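Local atomic coordinates of type C neurotoxin (Clostridium botulinum, PDB entry 3PME), a protein that probably attaches the botulinum C/D mosaic neurotoxin to nerve cells, as its receptor-binding domain, through gangliosides and membrane phospholipid. Residues Leu61-Tyr66 with Val173-Lys177; Ser72-Ser78 with Thr137-Val143; Leu219-Ile223 with Arg286-Gly290; Ala370-Lys374 with Ala383-Val389. All blocks are in the same frame, centred on the assembly; numbering follows the deposited sequence.

Contact 1: residues Leu61-Tyr66 with Val173-Lys177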
loop_
_atom_site.group_PDB
_atom_site.type_symbol
_atom_site.label_atom_id
_atom_site.label_comp_id
_atom_site.label_asym_id
_atom_site.label_seq_id
_atom_site.Cartn_x
_atom_site.Cartn_y
_atom_site.Cartn_z
ATOM N N LEU A 61 -18.082 -13.198 24.943
ATOM C CA LEU A 61 -17.172 -14.341 25.035
ATOM C C LEU A 61 -17.914 -15.644 25.285
ATOM O O LEU A 61 -17.370 -16.722 25.060
ATOM C CB LEU A 61 -16.113 -14.115 26.112
ATOM C CG LEU A 61 -15.128 -12.997 25.777
ATOM C CD1 LEU A 61 -14.036 -12.944 26.825
ATOM C CD2 LEU A 61 -14.539 -13.203 24.391
ATOM N N TYR A 62 -19.157 -15.550 25.750
ATOM C CA TYR A 62 -19.956 -16.752 25.940
ATOM C C TYR A 62 -20.682 -17.078 24.640
ATOM O O TYR A 62 -21.906 -16.933 24.532
ATOM C CB TYR A 62 -20.947 -16.580 27.090
ATOM C CG TYR A 62 -21.610 -17.870 27.497
ATOM C CD1 TYR A 62 -20.946 -18.800 28.290
ATOM C CD2 TYR A 62 -22.902 -18.164 27.085
ATOM C CE1 TYR A 62 -21.559 -19.983 28.662
ATOM C CE2 TYR A 62 -23.517 -19.340 27.452
ATOM C CZ TYR A 62 -22.844 -20.242 28.237
ATOM O OH TYR A 62 -23.471 -21.414 28.589
ATOM N N SER A 63 -19.909 -17.523 23.655
ATOM C CA SER A 63 -20.408 -17.718 22.301
ATOM C C SER A 63 -19.420 -18.570 21.516
ATOM O O SER A 63 -18.460 -19.096 22.077
ATOM C CB SER A 63 -20.565 -16.370 21.599
ATOM O OG SER A 63 -19.294 -15.812 21.298
ATOM N N ALA A 64 -19.649 -18.677 20.211
ATOM C CA ALA A 64 -18.786 -19.465 19.340
ATOM C C ALA A 64 -17.354 -18.947 19.324
ATOM O O ALA A 64 -16.462 -19.652 18.875
ATOM C CB ALA A 64 -19.343 -19.492 17.927
ATOM N N ILE A 65 -17.147 -17.724 19.812
ATOM C CA ILE A 65 -15.821 -17.097 19.815
ATOM C C ILE A 65 -14.801 -17.952 20.549
ATOM O O ILE A 65 -13.610 -17.938 20.233
ATOM C CB ILE A 65 -15.844 -15.691 20.463
ATOM C CG1 ILE A 65 -14.618 -14.886 20.036
ATOM C CG2 ILE A 65 -15.910 -15.779 21.978
ATOM C CD1 ILE A 65 -14.666 -14.434 18.609
ATOM N N TYR A 66 -15.266 -18.713 21.531
ATOM C CA TYR A 66 -14.357 -19.568 22.272
ATOM C C TYR A 66 -13.984 -20.823 21.483
ATOM O O TYR A 66 -13.027 -21.511 21.828
ATOM C CB TYR A 66 -14.943 -19.927 23.638
ATOM C CG TYR A 66 -14.255 -19.234 24.794
ATOM C CD1 TYR A 66 -12.930 -19.508 25.095
ATOM C CD2 TYR A 66 -14.935 -18.326 25.592
ATOM C CE1 TYR A 66 -12.297 -18.894 26.157
ATOM C CE2 TYR A 66 -14.312 -17.693 26.654
ATOM C CZ TYR A 66 -12.990 -17.988 26.932
ATOM O OH TYR A 66 -12.360 -17.376 27.987
ATOM N N VAL A 173 -7.372 -21.965 27.063
ATOM C CA VAL A 173 -7.059 -20.561 26.835
ATOM C C VAL A 173 -8.159 -19.737 27.499
ATOM O O VAL A 173 -9.345 -19.974 27.267
ATOM C CB VAL A 173 -6.980 -20.222 25.331
ATOM C CG1 VAL A 173 -6.815 -18.719 25.143
ATOM C CG2 VAL A 173 -5.829 -20.975 24.671
ATOM N N LYS A 174 -7.765 -18.806 28.360
ATOM C CA LYS A 174 -8.712 -17.896 28.993
ATOM C C LYS A 174 -8.630 -16.593 28.228
ATOM O O LYS A 174 -7.620 -15.901 28.314
ATOM C CB LYS A 174 -8.332 -17.678 30.467
ATOM C CG LYS A 174 -9.136 -16.620 31.212
ATOM C CD LYS A 174 -10.597 -16.995 31.320
ATOM C CE LYS A 174 -11.382 -15.976 32.144
ATOM N NZ LYS A 174 -11.314 -14.614 31.511
ATOM N N LEU A 175 -9.670 -16.290 27.461
ATOM C CA LEU A 175 -9.734 -15.028 26.724
ATOM C C LEU A 175 -10.084 -13.912 27.674
ATOM O O LEU A 175 -10.783 -14.122 28.665
ATOM C CB LEU A 175 -10.797 -15.081 25.628
ATOM C CG LEU A 175 -10.563 -16.103 24.519
ATOM C CD1 LEU A 175 -11.781 -16.205 23.621
ATOM C CD2 LEU A 175 -9.295 -15.766 23.731
ATOM N N ASP A 176 -9.594 -12.723 27.364
ATOM C CA ASP A 176 -9.925 -11.543 28.140
ATOM C C ASP A 176 -10.755 -10.560 27.318
ATOM O O ASP A 176 -10.621 -10.485 26.093
ATOM C CB ASP A 176 -8.656 -10.866 28.630
ATOM C CG ASP A 176 -8.920 -9.934 29.787
ATOM O OD1 ASP A 176 -9.185 -10.431 30.901
ATOM O OD2 ASP A 176 -8.884 -8.706 29.582
ATOM N N LYS A 177 -11.600 -9.795 28.005
ATOM C CA LYS A 177 -12.487 -8.846 27.336
ATOM C C LYS A 177 -11.777 -7.553 26.932
ATOM O O LYS A 177 -12.329 -6.758 26.173
ATOM C CB LYS A 177 -13.675 -8.508 28.234
ATOM C CG LYS A 177 -13.304 -7.630 29.412
ATOM C CD LYS A 177 -14.403 -7.631 30.456
ATOM C CE LYS A 177 -14.100 -6.645 31.574
ATOM N NZ LYS A 177 -14.057 -5.253 31.061
#
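The backbones of Leu61-Tyr66 and Val173-Lys177 stay well apart, with the nearest CA atoms, those of Leu61 and Lys177, 7.6 Å from each other, and no backbone-to-backbone bond joins them. Side chains bridge the gap. The Tyr66 ring runs alongside the Leu175 side chain, the two pointing in opposite directions. Leu175 CD1 sits over the middle of one ring face, 3.8 Å from the Tyr66 ring centroid and 13° off the ring normal, a CH-pi contact. At the ring edge, Val173 O lies in plane, 3.3 Å from Tyr66 CE1. The phenol oxygen reaches the other backbone: Leu175 N donates to Tyr66 OH over 2.9 Å, with a bent N-H...O angle of 145°. Leu61, in the same loop as Tyr66, adds a methyl group. Its CG lies beside the backbone N (chi1 -67°), and CD1 reaches Leu175 CB at 4.1 Å. Lys174 curls back along its own segment. Bends at chi2 and chi4 bring Lys174 NZ to Leu175 O at 2.9 Å. Ser63 OG accepts from Ile65 N in an ST turn at the start of the short 3-10 segment that carries Tyr66. Both loops lie at the surface of the N-terminal, concanavalin-like half, where Lys174 N also bonds to Ser98 OG. One polar bond and a small apolar patch thus tie two irregular loops through Tyr66 and Leu175, with little buried surface.

Contact 2: residues Ser72-Ser78 with Thr137-Val143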
loop_
_atom_site.group_PDB
_atom_site.type_symbol
_atom_site.label_atom_id
_atom_site.label_comp_id
_atom_site.label_asym_id
_atom_site.label_seq_id
_atom_site.Cartn_x
_atom_site.Cartn_y
_atom_site.Cartn_z
ATOM N N SER A 72 -9.217 -9.602 11.530
ATOM C CA SER A 72 -8.695 -9.008 10.305
ATOM C C SER A 72 -8.368 -7.534 10.505
ATOM O O SER A 72 -9.007 -6.853 11.292
ATOM C CB SER A 72 -9.670 -9.185 9.142
ATOM O OG SER A 72 -10.825 -8.376 9.305
ATOM N N PHE A 73 -7.353 -7.053 9.795
ATOM C CA PHE A 73 -6.966 -5.641 9.854
ATOM C C PHE A 73 -5.881 -5.432 8.827
ATOM O O PHE A 73 -5.281 -6.400 8.363
ATOM C CB PHE A 73 -6.408 -5.275 11.235
ATOM C CG PHE A 73 -5.244 -6.135 11.677
ATOM C CD1 PHE A 73 -5.472 -7.334 12.344
ATOM C CD2 PHE A 73 -3.934 -5.746 11.441
ATOM C CE1 PHE A 73 -4.419 -8.136 12.751
ATOM C CE2 PHE A 73 -2.864 -6.539 11.847
ATOM C CZ PHE A 73 -3.108 -7.754 12.507
ATOM N N TRP A 74 -5.620 -4.175 8.466
ATOM C CA TRP A 74 -4.455 -3.858 7.649
ATOM C C TRP A 74 -3.418 -3.226 8.555
ATOM O O TRP A 74 -3.758 -2.567 9.537
ATOM C CB TRP A 74 -4.806 -2.858 6.538
ATOM C CG TRP A 74 -5.882 -3.317 5.623
ATOM C CD1 TRP A 74 -7.188 -3.551 5.943
ATOM C CD2 TRP A 74 -5.753 -3.591 4.226
ATOM N NE1 TRP A 74 -7.877 -3.953 4.832
ATOM C CE2 TRP A 74 -7.019 -3.994 3.763
ATOM C CE3 TRP A 74 -4.687 -3.527 3.316
ATOM C CZ2 TRP A 74 -7.249 -4.344 2.432
ATOM C CZ3 TRP A 74 -4.918 -3.868 1.992
ATOM C CH2 TRP A 74 -6.189 -4.270 1.562
ATOM N N ILE A 75 -2.148 -3.390 8.212
ATOM C CA ILE A 75 -1.079 -2.797 8.993
ATOM C C ILE A 75 0.001 -2.235 8.054
ATOM O O ILE A 75 0.188 -2.724 6.933
ATOM C CB ILE A 75 -0.498 -3.831 10.001
ATOM C CG1 ILE A 75 0.407 -3.158 11.044
ATOM C CG2 ILE A 75 0.182 -4.998 9.265
ATOM C CD1 ILE A 75 0.668 -4.045 12.273
ATOM N N LYS A 76 0.688 -1.203 8.535
ATOM C CA LYS A 76 1.731 -0.507 7.784
ATOM C C LYS A 76 2.791 -0.146 8.817
ATOM O O LYS A 76 2.508 0.590 9.762
ATOM C CB LYS A 76 1.153 0.752 7.132
ATOM C CG LYS A 76 2.178 1.623 6.429
ATOM C CD LYS A 76 1.464 2.751 5.687
ATOM C CE LYS A 76 2.457 3.707 5.006
ATOM N NZ LYS A 76 3.138 4.570 6.011
ATOM N N ILE A 77 3.996 -0.695 8.665
ATOM C CA ILE A 77 5.034 -0.601 9.687
ATOM C C ILE A 77 6.241 0.177 9.143
ATOM O O ILE A 77 6.808 -0.190 8.127
ATOM C CB ILE A 77 5.457 -1.999 10.192
ATOM C CG1 ILE A 77 4.226 -2.792 10.641
ATOM C CG2 ILE A 77 6.432 -1.883 11.351
ATOM C CD1 ILE A 77 4.450 -4.293 10.648
ATOM N N SER A 78 6.614 1.263 9.811
ATOM C CA SER A 78 7.687 2.115 9.307
ATOM C C SER A 78 8.996 1.365 9.082
ATOM O O SER A 78 9.246 0.315 9.677
ATOM C CB SER A 78 7.912 3.312 10.238
ATOM O OG SER A 78 8.650 2.942 11.395
ATOM N N THR A 137 7.895 -3.594 3.758
ATOM C CA THR A 137 8.316 -2.546 4.682
ATOM C C THR A 137 7.604 -1.226 4.349
ATOM O O THR A 137 7.681 -0.742 3.222
ATOM C CB THR A 137 9.843 -2.340 4.652
ATOM O OG1 THR A 137 10.498 -3.556 5.040
ATOM C CG2 THR A 137 10.229 -1.246 5.633
ATOM N N ASN A 138 6.917 -0.665 5.348
ATOM C CA ASN A 138 6.128 0.561 5.231
ATOM C C ASN A 138 5.018 0.533 4.185
ATOM O O ASN A 138 4.570 1.590 3.716
ATOM C CB ASN A 138 7.018 1.794 4.997
ATOM C CG ASN A 138 6.300 3.088 5.324
ATOM O OD1 ASN A 138 5.625 3.181 6.354
ATOM N ND2 ASN A 138 6.465 4.104 4.466
ATOM N N LYS A 139 4.569 -0.664 3.817
ATOM C CA LYS A 139 3.467 -0.812 2.877
ATOM C C LYS A 139 2.269 -1.375 3.620
ATOM O O LYS A 139 2.426 -2.232 4.483
ATOM C CB LYS A 139 3.839 -1.760 1.730
ATOM C CG LYS A 139 4.980 -1.256 0.885
ATOM C CD LYS A 139 5.268 -2.179 -0.273
ATOM C CE LYS A 139 6.482 -1.677 -1.051
ATOM N NZ LYS A 139 6.994 -2.723 -1.975
ATOM N N TRP A 140 1.081 -0.872 3.319
ATOM C CA TRP A 140 -0.126 -1.479 3.884
ATOM C C TRP A 140 -0.258 -2.910 3.390
ATOM O O TRP A 140 -0.220 -3.148 2.187
ATOM C CB TRP A 140 -1.359 -0.737 3.403
ATOM C CG TRP A 140 -1.564 0.636 3.981
ATOM C CD1 TRP A 140 -1.284 1.835 3.384
ATOM C CD2 TRP A 140 -2.131 0.946 5.255
ATOM N NE1 TRP A 140 -1.646 2.872 4.216
ATOM C CE2 TRP A 140 -2.182 2.352 5.364
ATOM C CE3 TRP A 140 -2.618 0.168 6.313
ATOM C CZ2 TRP A 140 -2.674 2.997 6.501
ATOM C CZ3 TRP A 140 -3.121 0.809 7.429
ATOM C CH2 TRP A 140 -3.144 2.206 7.515
ATOM N N PHE A 141 -0.434 -3.857 4.310
ATOM C CA PHE A 141 -0.849 -5.203 3.906
ATOM C C PHE A 141 -1.984 -5.700 4.790
ATOM O O PHE A 141 -2.138 -5.246 5.923
ATOM C CB PHE A 141 0.325 -6.196 3.819
ATOM C CG PHE A 141 1.069 -6.413 5.111
ATOM C CD1 PHE A 141 2.118 -5.582 5.476
ATOM C CD2 PHE A 141 0.786 -7.513 5.923
ATOM C CE1 PHE A 141 2.833 -5.800 6.648
ATOM C CE2 PHE A 141 1.500 -7.750 7.095
ATOM C CZ PHE A 141 2.529 -6.896 7.462
ATOM N N PHE A 142 -2.797 -6.585 4.229
ATOM C CA PHE A 142 -4.008 -7.085 4.886
ATOM C C PHE A 142 -3.718 -8.399 5.617
ATOM O O PHE A 142 -3.234 -9.375 5.024
ATOM C CB PHE A 142 -5.113 -7.273 3.849
ATOM C CG PHE A 142 -6.407 -7.788 4.421
ATOM C CD1 PHE A 142 -7.051 -7.098 5.440
ATOM C CD2 PHE A 142 -6.980 -8.951 3.923
ATOM C CE1 PHE A 142 -8.253 -7.568 5.970
ATOM C CE2 PHE A 142 -8.177 -9.422 4.438
ATOM C CZ PHE A 142 -8.815 -8.730 5.461
ATOM N N VAL A 143 -4.014 -8.405 6.908
ATOM C CA VAL A 143 -3.775 -9.578 7.747
ATOM C C VAL A 143 -5.100 -10.214 8.123
ATOM O O VAL A 143 -6.084 -9.518 8.413
ATOM C CB VAL A 143 -3.021 -9.190 9.040
ATOM C CG1 VAL A 143 -2.865 -10.400 9.983
ATOM C CG2 VAL A 143 -1.661 -8.578 8.701
HETATM O O HOH W 1 4.243 -2.581 6.505
#
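Strands 68-77 and 141-148 are antiparallel neighbours in a sheet of the concanavalin-like half, and their paired ends meet here. Phe73 with Val143 and Ile75 with Phe141 are hydrogen-bonded pairs. Trp74 with Phe142 is the non-hydrogen-bonded pair between them. The four bonds include Val143 N to Phe73 O at 2.8 Å and Ile75 N to Phe141 O at 2.9 Å. On the face of Phe73 and Ile75, aliphatic groups lie against rings. Ile75 CG2 covers one face of the Phe141 ring, offset toward its rim, and approaches Phe141 CZ to 3.5 Å. Val143 CB lies over the Phe73 ring in the same manner. On the other face, Phe142 CB stands over the centre of the Trp74 six-membered ring, 3.6 Å from its centroid. The Trp74 five-membered ring and the Phe142 ring meet at 40°. Lys76 is extended as far as CE. The straight chain, CG opposite the backbone N (chi1 175°), lays CD over one face of the Trp140 five-membered ring, 3.6 Å from its centroid. Lys76 NZ then donates to Asn138 OD1 at 2.9 Å, from above the amide plane, and forms a salt bridge with Asp409. Trp74 NE1 bonds to Gln217 and Trp140 NE1 to Asn229. A water accepts from Ile77 N and donates to Lys139 O where the strands part. The buried ammonium group is therefore balanced by Asp409, which would favour its charged form.

Contact 3: residues Leu219-Ile223 with Arg286-Gly290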
loop_
_atom_site.group_PDB
_atom_site.type_symbol
_atom_site.label_atom_id
_atom_site.label_comp_id
_atom_site.label_asym_id
_atom_site.label_seq_id
_atom_site.Cartn_x
_atom_site.Cartn_y
_atom_site.Cartn_z
ATOM N N LEU A 219 -10.252 -0.848 -1.534
ATOM C CA LEU A 219 -10.788 0.291 -2.296
ATOM C C LEU A 219 -10.306 0.254 -3.733
ATOM O O LEU A 219 -9.434 1.030 -4.141
ATOM C CB LEU A 219 -10.442 1.630 -1.643
ATOM C CG LEU A 219 -10.773 1.812 -0.164
ATOM C CD1 LEU A 219 -10.517 3.264 0.227
ATOM C CD2 LEU A 219 -12.220 1.431 0.138
ATOM N N ARG A 220 -10.877 -0.657 -4.502
ATOM C CA ARG A 220 -10.458 -0.859 -5.874
ATOM C C ARG A 220 -10.709 0.372 -6.747
ATOM O O ARG A 220 -10.145 0.468 -7.826
ATOM C CB ARG A 220 -11.150 -2.083 -6.478
ATOM C CG ARG A 220 -10.750 -3.395 -5.824
ATOM C CD ARG A 220 -10.439 -4.456 -6.865
ATOM N NE ARG A 220 -10.015 -5.711 -6.247
ATOM C CZ ARG A 220 -8.748 -6.098 -6.116
ATOM N NH1 ARG A 220 -7.765 -5.335 -6.568
ATOM N NH2 ARG A 220 -8.465 -7.259 -5.541
ATOM N N ASN A 221 -11.558 1.293 -6.295
ATOM C CA ASN A 221 -11.776 2.537 -7.048
ATOM C C ASN A 221 -10.599 3.480 -7.001
ATOM O O ASN A 221 -10.507 4.400 -7.820
ATOM C CB ASN A 221 -12.970 3.315 -6.506
ATOM C CG ASN A 221 -14.285 2.670 -6.842
ATOM O OD1 ASN A 221 -14.345 1.769 -7.671
ATOM N ND2 ASN A 221 -15.349 3.133 -6.204
ATOM N N VAL A 222 -9.734 3.283 -6.017
ATOM C CA VAL A 222 -8.733 4.283 -5.677
ATOM C C VAL A 222 -7.365 3.822 -6.149
ATOM O O VAL A 222 -6.924 2.727 -5.811
ATOM C CB VAL A 222 -8.706 4.541 -4.150
ATOM C CG1 VAL A 222 -7.660 5.586 -3.800
ATOM C CG2 VAL A 222 -10.100 4.981 -3.653
ATOM N N ILE A 223 -6.696 4.640 -6.959
ATOM C CA ILE A 223 -5.337 4.298 -7.352
ATOM C C ILE A 223 -4.461 4.454 -6.120
ATOM O O ILE A 223 -4.717 5.321 -5.289
ATOM C CB ILE A 223 -4.808 5.227 -8.466
ATOM C CG1 ILE A 223 -5.795 5.292 -9.634
ATOM C CG2 ILE A 223 -3.437 4.762 -8.930
ATOM C CD1 ILE A 223 -5.972 3.986 -10.392
ATOM N N ARG A 286 -8.479 12.381 -4.115
ATOM C CA ARG A 286 -8.038 11.043 -4.513
ATOM C C ARG A 286 -8.144 10.832 -6.007
ATOM O O ARG A 286 -9.102 11.282 -6.648
ATOM C CB ARG A 286 -8.836 9.965 -3.777
ATOM C CG ARG A 286 -8.583 9.925 -2.288
ATOM C CD ARG A 286 -9.505 8.926 -1.616
ATOM N NE ARG A 286 -9.093 8.670 -0.239
ATOM C CZ ARG A 286 -9.627 7.727 0.537
ATOM N NH1 ARG A 286 -10.607 6.968 0.074
ATOM N NH2 ARG A 286 -9.186 7.558 1.776
ATOM N N ILE A 287 -7.150 10.146 -6.561
ATOM C CA ILE A 287 -7.155 9.778 -7.966
ATOM C C ILE A 287 -7.825 8.423 -8.128
ATOM O O ILE A 287 -7.429 7.441 -7.498
ATOM C CB ILE A 287 -5.737 9.754 -8.536
ATOM C CG1 ILE A 287 -5.118 11.154 -8.409
ATOM C CG2 ILE A 287 -5.766 9.320 -9.995
ATOM C CD1 ILE A 287 -3.664 11.241 -8.863
ATOM N N LEU A 288 -8.855 8.381 -8.957
ATOM C CA LEU A 288 -9.672 7.185 -9.103
ATOM C C LEU A 288 -9.393 6.436 -10.389
ATOM O O LEU A 288 -8.955 6.998 -11.384
ATOM C CB LEU A 288 -11.160 7.548 -9.050
ATOM C CG LEU A 288 -11.607 8.290 -7.796
ATOM C CD1 LEU A 288 -13.127 8.452 -7.793
ATOM C CD2 LEU A 288 -11.141 7.593 -6.521
ATOM N N ASN A 289 -9.659 5.141 -10.345
ATOM C CA ASN A 289 -9.620 4.305 -11.518
ATOM C C ASN A 289 -10.368 4.913 -12.712
ATOM O O ASN A 289 -11.565 5.211 -12.625
ATOM C CB ASN A 289 -10.206 2.942 -11.123
ATOM C CG ASN A 289 -10.181 1.949 -12.246
ATOM O OD1 ASN A 289 -9.150 1.730 -12.881
ATOM N ND2 ASN A 289 -11.330 1.330 -12.506
ATOM N N GLY A 290 -9.652 5.109 -13.819
ATOM C CA GLY A 290 -10.218 5.693 -15.021
ATOM C C GLY A 290 -10.143 7.215 -15.145
ATOM O O GLY A 290 -10.559 7.775 -16.161
#
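Ile223 has CG1 beside its backbone N (chi1 -52°), and this turns the branch across the backbone of 286-290, with Ile223 CG1 3.4 Å from Ile287 O and CD1 near Asn289 CA. In Leu288, CG likewise lies opposite the carbonyl carbon (chi1 -57°). This keeps CB and CD2 against Asn221 O, and CD2 meets Val222 CG2 at 4.0 Å, the two side chains lying aslant. The Arg286 chain is extended from CG to NE and carries NH1 to Leu219 CD1 at 3.7 Å. There the methyl group approaches the guanidinium obliquely, and the side chains cross at about a right angle. Val222 and Leu288 form a single backbone bridge. On one side of it Asn289 N donates to Asn221 O over 2.8 Å, nearly straight at 165°. On the other, Ile223 N donates to Ile287 O over 2.9 Å. Both segments lack regular strand structure. Leu219-Val222 is a type I turn, closed by Val222 N to Leu219 O, and follows directly on helix 207-218. The contact joins the turn after that helix to the loop before strand 292-299, both in the trefoil-family half. Asn347 extends the network: its ND2 bonds to Arg220 O, while its backbone N bonds to Asn289 OD1. Arg220 NE turns back to a salt bridge with Glu215. Ile223 and Ile287 touch through CG1 and CG2, and both also pack on Ile345 of strand 343-347.

Contact 4: residues Ala370-Lys374 with Ala383-Val389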
loop_
_atom_site.group_PDB
_atom_site.type_symbol
_atom_site.label_atom_id
_atom_site.label_comp_id
_atom_site.label_asym_id
_atom_site.label_seq_id
_atom_site.Cartn_x
_atom_site.Cartn_y
_atom_site.Cartn_z
ATOM N N ALA A 370 7.991 0.951 -20.139
ATOM C CA ALA A 370 9.401 1.319 -20.125
ATOM C C ALA A 370 10.241 0.152 -20.621
ATOM O O ALA A 370 9.999 -0.995 -20.263
ATOM C CB ALA A 370 9.843 1.741 -18.727
ATOM N N ASP A 371 11.244 0.458 -21.433
ATOM C CA ASP A 371 12.128 -0.571 -21.977
ATOM C C ASP A 371 13.351 0.139 -22.533
ATOM O O ASP A 371 13.395 1.378 -22.578
ATOM C CB ASP A 371 11.407 -1.360 -23.087
ATOM C CG ASP A 371 12.078 -2.711 -23.428
ATOM O OD1 ASP A 371 13.139 -3.065 -22.864
ATOM O OD2 ASP A 371 11.516 -3.421 -24.289
ATOM N N ILE A 372 14.337 -0.645 -22.959
ATOM C CA ILE A 372 15.527 -0.118 -23.611
ATOM C C ILE A 372 15.213 0.081 -25.091
ATOM O O ILE A 372 14.969 -0.874 -25.828
ATOM C CB ILE A 372 16.725 -1.085 -23.423
ATOM C CG1 ILE A 372 17.046 -1.220 -21.933
ATOM C CG2 ILE A 372 17.939 -0.609 -24.196
ATOM C CD1 ILE A 372 17.971 -2.385 -21.599
ATOM N N TYR A 373 15.180 1.339 -25.508
ATOM C CA TYR A 373 14.897 1.703 -26.888
ATOM C C TYR A 373 16.007 2.591 -27.427
ATOM O O TYR A 373 16.927 2.977 -26.695
ATOM C CB TYR A 373 13.582 2.499 -26.959
ATOM C CG TYR A 373 12.332 1.648 -26.886
ATOM C CD1 TYR A 373 11.869 0.975 -28.006
ATOM C CD2 TYR A 373 11.595 1.544 -25.710
ATOM C CE1 TYR A 373 10.724 0.204 -27.962
ATOM C CE2 TYR A 373 10.434 0.774 -25.661
ATOM C CZ TYR A 373 10.013 0.102 -26.787
ATOM O OH TYR A 373 8.865 -0.670 -26.764
ATOM N N LYS A 374 15.906 2.921 -28.711
ATOM C CA LYS A 374 16.680 4.007 -29.301
ATOM C C LYS A 374 15.684 5.140 -29.530
ATOM O O LYS A 374 15.064 5.213 -30.583
ATOM C CB LYS A 374 17.279 3.555 -30.632
ATOM C CG LYS A 374 18.306 2.427 -30.500
ATOM C CD LYS A 374 18.681 1.893 -31.878
ATOM C CE LYS A 374 19.867 0.962 -31.812
ATOM N NZ LYS A 374 19.553 -0.183 -30.943
ATOM N N ALA A 383 18.688 3.889 -24.673
ATOM C CA ALA A 383 18.351 4.498 -23.392
ATOM C C ALA A 383 17.190 3.745 -22.769
ATOM O O ALA A 383 16.344 3.216 -23.480
ATOM C CB ALA A 383 17.977 5.976 -23.592
ATOM N N TYR A 384 17.144 3.697 -21.442
ATOM C CA TYR A 384 15.937 3.244 -20.761
ATOM C C TYR A 384 14.920 4.362 -20.941
ATOM O O TYR A 384 15.197 5.509 -20.582
ATOM C CB TYR A 384 16.207 3.002 -19.282
ATOM C CG TYR A 384 17.125 1.843 -18.976
ATOM C CD1 TYR A 384 18.505 1.977 -19.076
ATOM C CD2 TYR A 384 16.609 0.627 -18.537
ATOM C CE1 TYR A 384 19.348 0.908 -18.765
ATOM C CE2 TYR A 384 17.440 -0.444 -18.233
ATOM C CZ TYR A 384 18.808 -0.286 -18.349
ATOM O OH TYR A 384 19.644 -1.337 -18.038
ATOM N N THR A 385 13.766 4.037 -21.519
ATOM C CA THR A 385 12.868 5.084 -22.011
ATOM C C THR A 385 11.422 4.773 -21.648
ATOM O O THR A 385 10.955 3.651 -21.866
ATOM C CB THR A 385 12.955 5.201 -23.549
ATOM O OG1 THR A 385 14.332 5.273 -23.957
ATOM C CG2 THR A 385 12.191 6.434 -24.050
ATOM N N PRO A 386 10.704 5.758 -21.081
ATOM C CA PRO A 386 9.250 5.632 -20.977
ATOM C C PRO A 386 8.650 6.015 -22.330
ATOM O O PRO A 386 8.992 7.072 -22.877
ATOM C CB PRO A 386 8.888 6.673 -19.914
ATOM C CG PRO A 386 9.913 7.782 -20.133
ATOM C CD PRO A 386 11.185 7.073 -20.622
ATOM N N VAL A 387 7.791 5.153 -22.868
ATOM C CA VAL A 387 7.214 5.358 -24.194
ATOM C C VAL A 387 5.729 5.049 -24.179
ATOM O O VAL A 387 5.256 4.311 -23.318
ATOM C CB VAL A 387 7.893 4.462 -25.281
ATOM C CG1 VAL A 387 9.328 4.910 -25.542
ATOM C CG2 VAL A 387 7.835 2.985 -24.888
ATOM N N ALA A 388 5.001 5.610 -25.141
ATOM C CA ALA A 388 3.613 5.243 -25.381
ATOM C C ALA A 388 3.576 4.325 -26.600
ATOM O O ALA A 388 4.089 4.687 -27.665
ATOM C CB ALA A 388 2.779 6.500 -25.631
ATOM N N VAL A 389 3.007 3.131 -26.450
ATOM C CA VAL A 389 2.960 2.190 -27.575
ATOM C C VAL A 389 1.541 1.799 -27.977
ATOM O O VAL A 389 0.643 1.683 -27.136
ATOM C CB VAL A 389 3.778 0.897 -27.299
ATOM C CG1 VAL A 389 5.148 1.248 -26.759
ATOM C CG2 VAL A 389 3.053 -0.015 -26.326
#
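Four backbone hydrogen bonds join the segments, two each in the pairs Asp371 with Thr385 and Tyr373 with Ala383. The shortest is Ala383 N to Tyr373 O, 2.8 Å. Ala370 with Pro386 and Ile372 with Tyr384 are non-hydrogen-bonded pairs. Two side-chain bonds lie within single strands. Thr385 OG1 donates to Ala383 O at 2.9 Å, from above the carbonyl plane, so this oxygen takes two donors, the other being Tyr373 N. Asp371 OD1 accepts from Ile372 N. Strands 366-373 and 383-389 form a beta hairpin of the trefoil-family half. Apolar contacts divide between its two faces. On one, Ile372 CG1, set beside the backbone N (chi1 -62°), lies over a Tyr384 ring face toward the rim, 3.9 Å from the ring centroid, with both side chains pointing the same way. Tyr384 also meets Arg247 through a cation-pi contact. On the other, Tyr373 CE2 meets Val387 CG2 at 3.5 Å, the methyl coming obliquely to the ring.

How the contacts relate
Contact 2 is the fully buried one, and contact 1 is a surface contact; contacts 3 and 4 are partly buried. Contacts 1 and 2 belong to the N-terminal half, and contact 2 is nested along the chain within the loop that contact 1 closes. Contacts 3 and 4 belong to the C-terminal half, on separate elements. Helix 207-218 relates contacts 2 and 3: it covers Trp74 and Phe142, then runs into 219-223. The nearest atoms of contacts 2 and 3 are about 6 Å apart, without touching. Regular strand pairing carries contacts 2 and 4, a single bridge serves contact 3, and contact 1 relies on side chains and one side-chain-to-backbone bond. Aromatic packing is densest in contact 2.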